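PDB 3HTU: vacuolar protein-sorting-associated protein 25 from Homo sapiens, which forms part of the ESCRT-II complex, which is required for multivesicular body formation and for sorting endosomal cargo proteins into these bodies. Local coordinates for residues A[26-29]-A[30-34]; A[37-41]-A[42-46]; A[57-60]-A[61-64]. All blocks are in the same frame, centred on the assembly; numbering follows the deposited sequence.

Contact 1: A[26-29]-A[30-34]; sequences SVFT and LYELT
Thr-29 and Glu-32 grip each other in both directions at the start of helix 30-35, where each residue's side chain accepts the backbone N-H of the other. Two hydrogen bonds define this capping box. Glu-32 N donates to the N-cap hydroxyl, Thr-29 OG1, at 3.2 Å, and Thr-29 N returns the favour to Glu-32 OE1 at 3.0 Å, fairly straight at 156° and on the anti lone pair of that oxygen. The return bond depends on the glutamate torsion: CG lies between the backbone N and the carbonyl carbon (chi1 81°), which folds the otherwise extended chain back toward the N terminus and lays CG 3.5 Å from Thr-29 OG1. The first turn has one cost: Leu-30 N is buried without a polar partner.

Packing of Phe-28 flanks the box. Its apolar partner is Leu-33, whose CD2 lies over one face of the ring, 4.1 Å from Phe-28 CG, while Phe-28 CB meets Leu-33 CG at a similar separation. The Glu-32 carboxylate comes instead to the ring edge, with Glu-32 CD 4.0 Å from Phe-28 CD2 and the carboxylate plane turned 73° from that of the ring.

Outside the two segments, a chain of another protein adds charge: its basic side chain forms a salt bridge with Glu-32 OE1 and its acidic side chain hydrogen-bonds to Thr-29 OG1, so the capping atoms also serve an interface of this C-terminal winged-helix domain. On the inner side, strand 27-28 pairs with strand 75-78, Phe-28 touches Val-18 and Leu-33 touches Trp-17 of helix 7-19, and Leu-30 packs on Leu-52, Leu-53 and Leu-56 of helix 49-61.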
loop_
_atom_site.group_PDB
_atom_site.type_symbol
_atom_site.label_atom_id
_atom_site.label_comp_id
_atom_site.label_asym_id
_atom_site.label_seq_id
_atom_site.Cartn_x
_atom_site.Cartn_y
_atom_site.Cartn_z
ATOM N N SER A 26 -8.251 -5.684 3.799
ATOM C CA SER A 26 -8.053 -4.663 4.823
ATOM C C SER A 26 -6.558 -4.343 4.962
ATOM O O SER A 26 -6.199 -3.249 5.388
ATOM C CB SER A 26 -8.634 -5.107 6.171
ATOM O OG SER A 26 -9.950 -4.607 6.359
ATOM N N VAL A 27 -5.710 -5.304 4.576
ATOM C CA VAL A 27 -4.250 -5.213 4.738
ATOM C C VAL A 27 -3.529 -5.063 3.376
ATOM O O VAL A 27 -3.720 -5.885 2.454
ATOM C CB VAL A 27 -3.731 -6.433 5.549
ATOM C CG1 VAL A 27 -2.350 -6.234 5.985
ATOM C CG2 VAL A 27 -4.569 -6.605 6.830
ATOM N N PHE A 28 -2.720 -4.006 3.261
ATOM C CA PHE A 28 -2.042 -3.644 2.010
ATOM C C PHE A 28 -0.564 -3.378 2.290
ATOM O O PHE A 28 -0.233 -2.799 3.307
ATOM C CB PHE A 28 -2.661 -2.373 1.397
ATOM C CG PHE A 28 -4.095 -2.509 0.989
ATOM C CD1 PHE A 28 -5.130 -2.204 1.885
ATOM C CD2 PHE A 28 -4.430 -2.915 -0.294
ATOM C CE1 PHE A 28 -6.440 -2.316 1.513
ATOM C CE2 PHE A 28 -5.749 -3.030 -0.671
ATOM C CZ PHE A 28 -6.754 -2.728 0.226
ATOM N N THR A 29 0.337 -3.804 1.405
ATOM C CA THR A 29 1.711 -3.305 1.459
ATOM C C THR A 29 1.688 -1.845 1.005
ATOM O O THR A 29 0.768 -1.417 0.315
ATOM C CB THR A 29 2.723 -4.174 0.625
ATOM O OG1 THR A 29 2.406 -4.106 -0.771
ATOM C CG2 THR A 29 2.680 -5.650 1.072
ATOM N N LEU A 30 2.675 -1.065 1.425
ATOM C CA LEU A 30 2.793 0.292 0.927
ATOM C C LEU A 30 3.027 0.278 -0.592
ATOM O O LEU A 30 2.415 1.057 -1.326
ATOM C CB LEU A 30 3.940 1.028 1.625
ATOM C CG LEU A 30 3.873 1.311 3.124
ATOM C CD1 LEU A 30 4.607 2.637 3.418
ATOM C CD2 LEU A 30 2.456 1.360 3.640
ATOM N N TYR A 31 3.873 -0.638 -1.057
ATOM C CA TYR A 31 4.163 -0.741 -2.500
ATOM C C TYR A 31 2.905 -0.920 -3.338
ATOM O O TYR A 31 2.717 -0.206 -4.315
ATOM C CB TYR A 31 5.149 -1.867 -2.792
ATOM C CG TYR A 31 5.507 -2.032 -4.265
ATOM C CD1 TYR A 31 6.467 -1.225 -4.867
ATOM C CD2 TYR A 31 4.891 -3.011 -5.037
ATOM C CE1 TYR A 31 6.811 -1.390 -6.227
ATOM C CE2 TYR A 31 5.205 -3.177 -6.393
ATOM C CZ TYR A 31 6.168 -2.366 -6.978
ATOM O OH TYR A 31 6.477 -2.552 -8.315
ATOM N N GLU A 32 2.044 -1.870 -2.968
ATOM C CA GLU A 32 0.891 -2.189 -3.819
ATOM C C GLU A 32 -0.144 -1.080 -3.897
ATOM O O GLU A 32 -0.891 -1.014 -4.874
ATOM C CB GLU A 32 0.238 -3.515 -3.431
ATOM C CG GLU A 32 -0.722 -3.425 -2.243
ATOM C CD GLU A 32 -1.294 -4.764 -1.919
ATOM O OE1 GLU A 32 -1.062 -5.248 -0.806
ATOM O OE2 GLU A 32 -1.929 -5.360 -2.802
ATOM N N LEU A 33 -0.187 -0.210 -2.890
ATOM C CA LEU A 33 -1.058 0.966 -2.945
ATOM C C LEU A 33 -0.648 1.932 -4.046
ATOM O O LEU A 33 -1.507 2.575 -4.646
ATOM C CB LEU A 33 -1.107 1.721 -1.603
ATOM C CG LEU A 33 -2.036 1.147 -0.519
ATOM C CD1 LEU A 33 -1.916 1.931 0.806
ATOM C CD2 LEU A 33 -3.499 1.083 -0.945
ATOM N N THR A 34 0.650 2.046 -4.294
ATOM C CA THR A 34 1.145 3.013 -5.281
ATOM C C THR A 34 1.622 2.397 -6.604
ATOM O O THR A 34 1.654 3.083 -7.630
ATOM C CB THR A 34 2.255 3.895 -4.698
ATOM O OG1 THR A 34 3.292 3.069 -4.136
ATOM C CG2 THR A 34 1.664 4.844 -3.628
#

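Contact 2: A[37-41]-A[42-46]; sequences EDTED and EEFHG
A type I beta turn from Thr-39 to Glu-42 is the middle one of three such turns that fold the loop between helix 30-35 and helix 49-61; it overlaps the turn from Glu-37 to Glu-40 and shares Glu-42 with the next, which runs to His-45. Its closing bond, Glu-42 N to Thr-39 O, measures 3.0 Å.

Successive turns bring side chains back over the backbone, and His-45 illustrates the result. The imidazole lies alongside Glu-40, with Glu-40 CA over one face at 3.2 Å from His-45 CD2, a tight approach. Farther out, Glu-40 CG comes within 3.4 Å of His-45 NE2, while the carboxylate is turned steeply against the ring. Thr-39 CG2 touches His-45 CD2 at 3.5 Å. A hydrogen bond from His-45 NE2 to Gly-36 O helps to fix the rotation of the ring.

Thr-39 divides its two branches between two aromatic residues. With OG1 opposite its own backbone N (chi1 180°), the hydroxyl is hydrogen-bonded to Leu-33 O and lies close to Phe-44 CE1, at a separation so short (2.9 Å) that its detail is doubtful. Glu-42 CB lies over one face of the same phenyl ring, toward its rim.

The loop rests on helix 7-19, where Phe-44 meets Trp-10 and Ile-14 and Glu-42 meets Trp-17, while Gly-46 ends this part of the loop, shortly before helix 49-61 begins.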
loop_
_atom_site.group_PDB
_atom_site.type_symbol
_atom_site.label_atom_id
_atom_site.label_comp_id
_atom_site.label_asym_id
_atom_site.label_seq_id
_atom_site.Cartn_x
_atom_site.Cartn_y
_atom_site.Cartn_z
ATOM N N GLU A 37 -1.572 -3.442 -9.191
ATOM C CA GLU A 37 -2.485 -3.519 -10.336
ATOM C C GLU A 37 -3.846 -2.891 -10.053
ATOM O O GLU A 37 -4.406 -2.180 -10.903
ATOM C CB GLU A 37 -2.694 -4.974 -10.770
ATOM C CG GLU A 37 -1.652 -5.482 -11.760
ATOM C CD GLU A 37 -2.255 -6.117 -13.005
ATOM O OE1 GLU A 37 -1.468 -6.625 -13.833
ATOM O OE2 GLU A 37 -3.498 -6.105 -13.166
ATOM N N ASP A 38 -4.369 -3.159 -8.857
ATOM C CA ASP A 38 -5.747 -2.805 -8.501
ATOM C C ASP A 38 -5.943 -1.300 -8.351
ATOM O O ASP A 38 -7.067 -0.801 -8.400
ATOM C CB ASP A 38 -6.153 -3.530 -7.215
ATOM C CG ASP A 38 -6.083 -5.049 -7.354
ATOM O OD1 ASP A 38 -6.584 -5.580 -8.372
ATOM O OD2 ASP A 38 -5.519 -5.707 -6.450
ATOM N N THR A 39 -4.838 -0.583 -8.188
ATOM C CA THR A 39 -4.877 0.858 -7.938
ATOM C C THR A 39 -4.267 1.659 -9.100
ATOM O O THR A 39 -4.070 2.872 -8.992
ATOM C CB THR A 39 -4.173 1.185 -6.597
ATOM O OG1 THR A 39 -4.205 2.596 -6.356
ATOM C CG2 THR A 39 -2.737 0.708 -6.625
ATOM N N GLU A 40 -3.988 0.965 -10.208
ATOM C CA GLU A 40 -3.251 1.526 -11.355
ATOM C C GLU A 40 -3.857 2.776 -11.983
ATOM O O GLU A 40 -3.134 3.622 -12.514
ATOM C CB GLU A 40 -3.012 0.460 -12.434
ATOM C CG GLU A 40 -1.721 -0.313 -12.236
ATOM C CD GLU A 40 -1.410 -1.296 -13.353
ATOM O OE1 GLU A 40 -0.569 -2.191 -13.122
ATOM O OE2 GLU A 40 -1.989 -1.178 -14.454
ATOM N N ASP A 41 -5.180 2.891 -11.918
ATOM C CA ASP A 41 -5.878 4.025 -12.520
ATOM C C ASP A 41 -6.243 5.124 -11.512
ATOM O O ASP A 41 -6.837 6.138 -11.881
ATOM C CB ASP A 41 -7.117 3.530 -13.274
ATOM C CG ASP A 41 -6.761 2.675 -14.474
ATOM O OD1 ASP A 41 -6.346 3.247 -15.511
ATOM O OD2 ASP A 41 -6.895 1.434 -14.381
ATOM N N GLU A 42 -5.878 4.922 -10.246
ATOM C CA GLU A 42 -6.177 5.892 -9.186
ATOM C C GLU A 42 -5.215 7.077 -9.137
ATOM O O GLU A 42 -4.058 6.977 -9.563
ATOM C CB GLU A 42 -6.250 5.200 -7.818
ATOM C CG GLU A 42 -7.616 5.288 -7.135
ATOM C CD GLU A 42 -8.771 4.770 -7.985
ATOM O OE1 GLU A 42 -9.935 4.991 -7.574
ATOM O OE2 GLU A 42 -8.532 4.142 -9.049
ATOM N N GLU A 43 -5.706 8.183 -8.584
ATOM C CA GLU A 43 -4.939 9.430 -8.472
ATOM C C GLU A 43 -3.654 9.294 -7.648
ATOM O O GLU A 43 -2.716 10.084 -7.826
ATOM C CB GLU A 43 -5.829 10.552 -7.913
ATOM C CG GLU A 43 -7.134 10.780 -8.716
ATOM C CD GLU A 43 -8.156 11.644 -7.988
ATOM O OE1 GLU A 43 -7.937 12.870 -7.877
ATOM O OE2 GLU A 43 -9.190 11.099 -7.542
ATOM N N PHE A 44 -3.606 8.285 -6.772
ATOM C CA PHE A 44 -2.439 8.057 -5.910
ATOM C C PHE A 44 -1.433 7.017 -6.422
ATOM O O PHE A 44 -0.419 6.767 -5.774
ATOM C CB PHE A 44 -2.852 7.781 -4.447
ATOM C CG PHE A 44 -3.818 6.636 -4.272
ATOM C CD1 PHE A 44 -3.360 5.328 -4.166
ATOM C CD2 PHE A 44 -5.179 6.876 -4.171
ATOM C CE1 PHE A 44 -4.247 4.273 -3.981
ATOM C CE2 PHE A 44 -6.078 5.832 -3.994
ATOM C CZ PHE A 44 -5.612 4.523 -3.904
ATOM N N HIS A 45 -1.683 6.425 -7.588
ATOM C CA HIS A 45 -0.676 5.550 -8.170
ATOM C C HIS A 45 0.571 6.387 -8.463
ATOM O O HIS A 45 0.463 7.572 -8.744
ATOM C CB HIS A 45 -1.195 4.868 -9.431
ATOM C CG HIS A 45 -0.618 3.506 -9.653
ATOM N ND1 HIS A 45 0.513 3.292 -10.411
ATOM C CD2 HIS A 45 -1.006 2.289 -9.201
ATOM C CE1 HIS A 45 0.788 2.000 -10.429
ATOM N NE2 HIS A 45 -0.118 1.368 -9.700
ATOM N N GLY A 46 1.750 5.788 -8.342
ATOM C CA GLY A 46 2.995 6.532 -8.532
ATOM C C GLY A 46 3.371 7.487 -7.404
ATOM O O GLY A 46 4.501 7.977 -7.369
#

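Contact 3: A[57-60]-A[61-64]; sequences QALQ and QEHK
Lys-64 N reaches back five residues to Leu-59 O, at 3.1 Å, because the residue before it, His-63, has a left-handed backbone with a phi of 70°, an unusual value for a residue with a side chain. Just before the reversal, His-63 N donates to Gln-60 O at 2.9 Å.

Farther back the helical pattern still holds. Gln-61 N donates to Gln-57 O at 3.0 Å, in ordinary helical fashion. At Glu-62 N the pattern begins to slip: this one N-H is divided between Ala-58 O and Leu-59 O, and both bonds are weak, the first being the longer at 3.4 Å. Leu-59 O accordingly takes two donors, the weak one from Glu-62 and the sounder one from Lys-64.

Paired backward bonds around a residue of positive phi make a Schellman motif, here ending helix 49-61 of this winged-helix domain, with His-63 as C-prime residue. The apolar contact that commonly accompanies the motif is present too: Lys-64 CB sits 4.2 Å from Leu-59 CG.

The side chains of Gln-61 and Glu-62 fold back along the carbonyls of Gln-57 and Ala-58. Gln-61 CG lies 3.6 Å from Gln-57 O, and Glu-62, with CG opposite its carbonyl carbon (chi1 -62°), runs its extended chain past Ala-58 O. Its carboxylate stands in a long salt bridge with the extended lysine, Glu-62 OE2 to Lys-64 NZ being 3.8 Å. Gln-60 turns to strand 65-68, where its OE1 accepts from Ile-67 N. Leu-59 and Lys-64 both touch Tyr-15 of helix 7-19, and His-63 O accepts a hydrogen bond from a basic side chain of a chain of another protein.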
loop_
_atom_site.group_PDB
_atom_site.type_symbol
_atom_site.label_atom_id
_atom_site.label_comp_id
_atom_site.label_asym_id
_atom_site.label_seq_id
_atom_site.Cartn_x
_atom_site.Cartn_y
_atom_site.Cartn_z
ATOM N N GLN A 57 -0.311 8.468 7.913
ATOM C CA GLN A 57 -0.169 8.975 9.286
ATOM C C GLN A 57 -1.365 9.847 9.688
ATOM O O GLN A 57 -1.848 9.748 10.817
ATOM C CB GLN A 57 1.174 9.716 9.475
ATOM C CG GLN A 57 2.410 8.772 9.580
ATOM C CD GLN A 57 3.744 9.427 9.234
ATOM O OE1 GLN A 57 3.850 10.657 9.076
ATOM N NE2 GLN A 57 4.775 8.601 9.109
ATOM N N ALA A 58 -1.844 10.688 8.765
ATOM C CA ALA A 58 -3.051 11.470 8.994
ATOM C C ALA A 58 -4.268 10.563 9.181
ATOM O O ALA A 58 -5.088 10.808 10.069
ATOM C CB ALA A 58 -3.291 12.471 7.857
ATOM N N LEU A 59 -4.361 9.513 8.359
ATOM C CA LEU A 59 -5.381 8.465 8.523
ATOM C C LEU A 59 -5.256 7.770 9.873
ATOM O O LEU A 59 -6.243 7.682 10.596
ATOM C CB LEU A 59 -5.330 7.436 7.387
ATOM C CG LEU A 59 -6.250 7.478 6.148
ATOM C CD1 LEU A 59 -7.095 8.728 5.960
ATOM C CD2 LEU A 59 -5.474 7.148 4.897
ATOM N N GLN A 60 -4.060 7.295 10.219
ATOM C CA GLN A 60 -3.841 6.668 11.523
ATOM C C GLN A 60 -4.302 7.546 12.707
ATOM O O GLN A 60 -4.889 7.026 13.666
ATOM C CB GLN A 60 -2.396 6.183 11.720
ATOM C CG GLN A 60 -2.129 5.640 13.136
ATOM C CD GLN A 60 -1.140 4.484 13.219
ATOM O OE1 GLN A 60 -0.438 4.167 12.268
ATOM N NE2 GLN A 60 -1.088 3.839 14.396
ATOM N N GLN A 61 -4.026 8.849 12.629
ATOM C CA GLN A 61 -4.467 9.822 13.656
ATOM C C GLN A 61 -5.982 9.863 13.838
ATOM O O GLN A 61 -6.457 10.152 14.930
ATOM C CB GLN A 61 -3.955 11.236 13.347
ATOM C CG GLN A 61 -2.547 11.546 13.873
ATOM C CD GLN A 61 -2.109 12.992 13.597
ATOM O OE1 GLN A 61 -2.185 13.867 14.477
ATOM N NE2 GLN A 61 -1.659 13.253 12.366
ATOM N N GLU A 62 -6.723 9.612 12.757
ATOM C CA GLU A 62 -8.191 9.544 12.770
ATOM C C GLU A 62 -8.703 8.118 12.984
ATOM O O GLU A 62 -9.900 7.873 12.837
ATOM C CB GLU A 62 -8.763 10.049 11.440
ATOM C CG GLU A 62 -8.466 11.484 11.091
ATOM C CD GLU A 62 -8.769 11.779 9.639
ATOM O OE1 GLU A 62 -8.366 12.858 9.151
ATOM O OE2 GLU A 62 -9.404 10.926 8.977
ATOM N N HIS A 63 -7.799 7.188 13.317
ATOM C CA HIS A 63 -8.126 5.773 13.626
ATOM C C HIS A 63 -8.580 4.969 12.404
ATOM O O HIS A 63 -9.086 3.850 12.530
ATOM C CB HIS A 63 -9.153 5.637 14.779
ATOM C CG HIS A 63 -8.995 6.673 15.846
ATOM N ND1 HIS A 63 -7.995 6.619 16.795
ATOM C CD2 HIS A 63 -9.691 7.809 16.094
ATOM C CE1 HIS A 63 -8.090 7.673 17.587
ATOM N NE2 HIS A 63 -9.110 8.412 17.183
ATOM N N LYS A 64 -8.375 5.543 11.223
ATOM C CA LYS A 64 -8.777 4.912 9.970
ATOM C C LYS A 64 -7.747 3.941 9.417
ATOM O O LYS A 64 -8.002 3.253 8.434
ATOM C CB LYS A 64 -9.096 5.981 8.920
ATOM C CG LYS A 64 -10.269 6.879 9.318
ATOM C CD LYS A 64 -10.736 7.729 8.150
ATOM C CE LYS A 64 -11.826 8.677 8.592
ATOM N NZ LYS A 64 -12.539 9.317 7.445
#

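In the fold
Taken from the N terminus, the three contacts come in series; each is local, and none nests within or crosses another. Contact 1 turns the chain from strand 27-28 into helix 30-35. Contact 2 follows in the loop beyond that helix and is tied back to it by a probable hydrogen bond, Gly-46 N to Thr-34 O at 2.8 Å, so the chain from helix 30-35 to Gly-46 doubles back on itself. Helix 49-61 then leads to contact 3, which releases the chain into strand 65-68. Contact 3 lies across the chain's centre from the other two, its centre about 16 Å from that of contact 1 and about 21 Å from that of contact 2; helix 7-19 touches all three.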